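Local coordinates for 2-Cys peroxiredoxin (PDB 2H01), which probably reduces hydrogen peroxide and organic hydroperoxides to water and alcohols as a thiol-specific, thioredoxin-dependent peroxidase, at residues N65-G70 / K96-S101. Residues are numbered along the deposited sequence; the frame is centred on the assembly and turned at random.
Sequences NVELLG and KHTLIS
One face of the H97 imidazole carries the CD1 methyl of L68, a CH-pi contact 4.0 Å from CD1 to the ring centroid and shifted toward the rim, while L68 CB packs against H97 CB and the ND1 side of the ring. L68 and H97 lie next to the parallel pairing of strands 66-72 and 98-101, the two strands of a beta-alpha-beta unit joined through helix 76-83 in the thioredoxin-like fold of the peroxiredoxins. With CG between the backbone N and the carbonyl carbon (chi1 64°), the H97 ring lies beside the L68 side chain. A weak bond from H97 ND1 to T98 O (3.5 Å) may help to hold the ring's rotation. The strands splay at 40°, and the two backbone hydrogen bonds between the segments both involve G70. Its N-H points almost straight at T98 O (3.1 Å from G70 N, 173° at the hydrogen), in the carbonyl plane. G70 O in turn accepts from I100 N at 2.8 Å, and L99 CA adds a CA-H...O contact to the same oxygen. With no side chain on G70, L99 CD2 can settle over its CA. On the opposite sheet face L69 and T98 run alongside each other in the same direction, L69 CD2 against T98 OG1 and CG2. The E67 side chain crosses that of T98 at about a right angle, its OE2 3.7 Å from T98 CG2. F28 touches E67 and L69 there, whereas helices 49-56 and 58-63 cover L68 on the other face. T98 OG1 is buried without a polar partner, and its neighbour across the strands is the L69 CD2 methyl, 3.5 Å from that oxygen.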
ATOM      1  N   ASN A  65      12.154  -2.400   6.413  1.00 22.79           N
ATOM      2  CA  ASN A  65      12.512  -1.908   5.089  1.00 23.42           C
ATOM      3  C   ASN A  65      11.340  -1.944   4.099  1.00 23.31           C
ATOM      4  O   ASN A  65      11.487  -2.377   2.950  1.00 21.78           O
ATOM      5  CB  ASN A  65      13.701  -2.718   4.556  1.00 23.67           C
ATOM      6  CG  ASN A  65      14.475  -1.981   3.484  1.00 25.93           C
ATOM      7  OD1 ASN A  65      14.429  -0.751   3.404  1.00 27.27           O
ATOM      8  ND2 ASN A  65      15.207  -2.727   2.660  1.00 28.81           N
ATOM      9  N   VAL A  66      10.184  -1.471   4.564  1.00 24.28           N
ATOM     10  CA  VAL A  66       8.966  -1.423   3.759  1.00 24.88           C
ATOM     11  C   VAL A  66       8.534   0.013   3.495  1.00 26.00           C
ATOM     12  O   VAL A  66       8.438   0.826   4.418  1.00 27.10           O
ATOM     13  CB  VAL A  66       7.796  -2.132   4.456  1.00 23.16           C
ATOM     14  CG1 VAL A  66       6.520  -1.935   3.640  1.00 22.34           C
ATOM     15  CG2 VAL A  66       8.102  -3.611   4.619  1.00 22.22           C
ATOM     16  N   GLU A  67       8.258   0.301   2.229  1.00 25.98           N
ATOM     17  CA  GLU A  67       7.821   1.620   1.783  1.00 25.91           C
ATOM     18  C   GLU A  67       6.295   1.641   1.663  1.00 25.19           C
ATOM     19  O   GLU A  67       5.712   0.844   0.930  1.00 25.64           O
ATOM     20  CB  GLU A  67       8.454   1.930   0.420  1.00 27.05           C
ATOM     21  CG  GLU A  67       8.156   3.322  -0.137  1.00 26.86           C
ATOM     22  CD  GLU A  67       8.889   4.422   0.602  1.00 26.99           C
ATOM     23  OE1 GLU A  67      10.003   4.169   1.127  1.00 28.60           O
ATOM     24  OE2 GLU A  67       8.360   5.547   0.641  1.00 26.29           O
ATOM     25  N   LEU A  68       5.654   2.560   2.378  1.00 24.45           N
ATOM     26  CA  LEU A  68       4.198   2.678   2.348  1.00 23.82           C
ATOM     27  C   LEU A  68       3.723   3.602   1.240  1.00 22.97           C
ATOM     28  O   LEU A  68       4.239   4.703   1.090  1.00 23.75           O
ATOM     29  CB  LEU A  68       3.667   3.229   3.668  1.00 24.28           C
ATOM     30  CG  LEU A  68       3.486   2.310   4.870  1.00 26.44           C
ATOM     31  CD1 LEU A  68       2.845   3.107   6.012  1.00 26.78           C
ATOM     32  CD2 LEU A  68       2.602   1.135   4.479  1.00 29.72           C
ATOM     33  N   LEU A  69       2.733   3.145   0.474  1.00 20.20           N
ATOM     34  CA  LEU A  69       2.159   3.949  -0.603  1.00 17.15           C
ATOM     35  C   LEU A  69       0.635   3.867  -0.535  1.00 17.09           C
ATOM     36  O   LEU A  69       0.053   2.798  -0.702  1.00 16.95           O
ATOM     37  CB  LEU A  69       2.661   3.464  -1.976  1.00 17.21           C
ATOM     38  CG  LEU A  69       4.173   3.613  -2.245  1.00 14.39           C
ATOM     39  CD1 LEU A  69       4.505   3.103  -3.632  1.00 14.29           C
ATOM     40  CD2 LEU A  69       4.593   5.076  -2.119  1.00 14.29           C
ATOM     41  N   GLY A  70       0.003   5.004  -0.257  1.00 18.41           N
ATOM     42  CA  GLY A  70      -1.447   5.078  -0.185  1.00 20.49           C
ATOM     43  C   GLY A  70      -2.009   5.603  -1.496  1.00 21.17           C
ATOM     44  O   GLY A  70      -1.578   6.636  -1.992  1.00 21.65           O
ATOM     45  N   LYS A  96       3.141  10.851   7.331  1.00 28.96           N
ATOM     46  CA  LYS A  96       4.550  10.971   7.078  0.50 28.21           C
ATOM     47  C   LYS A  96       5.019  10.054   5.951  1.00 29.01           C
ATOM     48  O   LYS A  96       6.180  10.053   5.574  1.00 29.25           O
ATOM     49  CB  LYS A  96       5.331  10.802   8.368  0.50 26.88           C
ATOM     50  CG  LYS A  96       5.322  12.048   9.218  0.50 25.81           C
ATOM     51  CD  LYS A  96       5.783  13.253   8.414  0.50 25.91           C
ATOM     52  CE  LYS A  96       5.380  14.585   9.044  0.50 25.46           C
ATOM     53  NZ  LYS A  96       6.019  14.895  10.337  0.50 23.90           N
ATOM     54  N   HIS A  97       4.083   9.311   5.381  1.00 28.50           N
ATOM     55  CA  HIS A  97       4.401   8.423   4.263  1.00 27.68           C
ATOM     56  C   HIS A  97       3.715   8.973   3.004  1.00 28.61           C
ATOM     57  O   HIS A  97       2.781   9.762   3.100  1.00 30.48           O
ATOM     58  CB  HIS A  97       3.963   6.980   4.557  1.00 26.33           C
ATOM     59  CG  HIS A  97       2.485   6.795   4.709  1.00 24.67           C
ATOM     60  ND1 HIS A  97       1.654   6.537   3.641  1.00 22.71           N
ATOM     61  CD2 HIS A  97       1.700   6.766   5.812  1.00 22.62           C
ATOM     62  CE1 HIS A  97       0.422   6.347   4.078  1.00 22.02           C
ATOM     63  NE2 HIS A  97       0.424   6.479   5.392  1.00 22.31           N
ATOM     64  N   THR A  98       4.170   8.566   1.829  1.00 29.04           N
ATOM     65  CA  THR A  98       3.606   9.101   0.599  1.00 28.99           C
ATOM     66  C   THR A  98       2.245   8.597   0.129  1.00 27.66           C
ATOM     67  O   THR A  98       1.881   7.442   0.319  1.00 27.39           O
ATOM     68  CB  THR A  98       4.634   8.993  -0.583  1.00 30.63           C
ATOM     69  OG1 THR A  98       3.971   8.538  -1.773  1.00 31.68           O
ATOM     70  CG2 THR A  98       5.777   8.073  -0.234  1.00 30.64           C
ATOM     71  N   LEU A  99       1.481   9.512  -0.458  1.00 27.60           N
ATOM     72  CA  LEU A  99       0.170   9.200  -1.011  1.00 28.33           C
ATOM     73  C   LEU A  99       0.293   9.426  -2.520  1.00 28.80           C
ATOM     74  O   LEU A  99       0.781  10.468  -2.956  1.00 29.75           O
ATOM     75  CB  LEU A  99      -0.897  10.132  -0.424  1.00 27.56           C
ATOM     76  CG  LEU A  99      -1.180  10.038   1.085  1.00 28.36           C
ATOM     77  CD1 LEU A  99      -2.246  11.059   1.473  1.00 27.23           C
ATOM     78  CD2 LEU A  99      -1.652   8.635   1.441  1.00 27.83           C
ATOM     79  N   ILE A 100      -0.166   8.716  -3.310  1.00 20.00           N
ATOM     80  CA  ILE A 100      -0.065   8.931  -4.748  1.00 20.00           C
ATOM     81  C   ILE A 100      -1.440   9.137  -5.373  1.00 20.00           C
ATOM     82  O   ILE A 100      -2.461   8.701  -4.810  1.00 27.65           O
ATOM     83  CB  ILE A 100       0.650   7.745  -5.422  1.00 20.00           C
ATOM     84  CG1 ILE A 100      -0.117   6.445  -5.168  1.00 20.00           C
ATOM     85  CG2 ILE A 100       2.082   7.630  -4.920  1.00 20.00           C
ATOM     86  CD1 ILE A 100       0.380   5.274  -5.986  1.00 20.00           C
ATOM     87  N   SER A 101      -1.395   9.598  -6.504  1.00 27.91           N
ATOM     88  CA  SER A 101      -2.633  10.033  -7.122  1.00 28.93           C
ATOM     89  C   SER A 101      -2.923   9.262  -8.388  1.00 29.38           C
ATOM     90  O   SER A 101      -2.173   9.364  -9.359  1.00 30.50           O
ATOM     91  CB  SER A 101      -2.558  11.531  -7.433  1.00 29.70           C
ATOM     92  OG  SER A 101      -3.659  11.961  -8.220  1.00 33.25           O
TER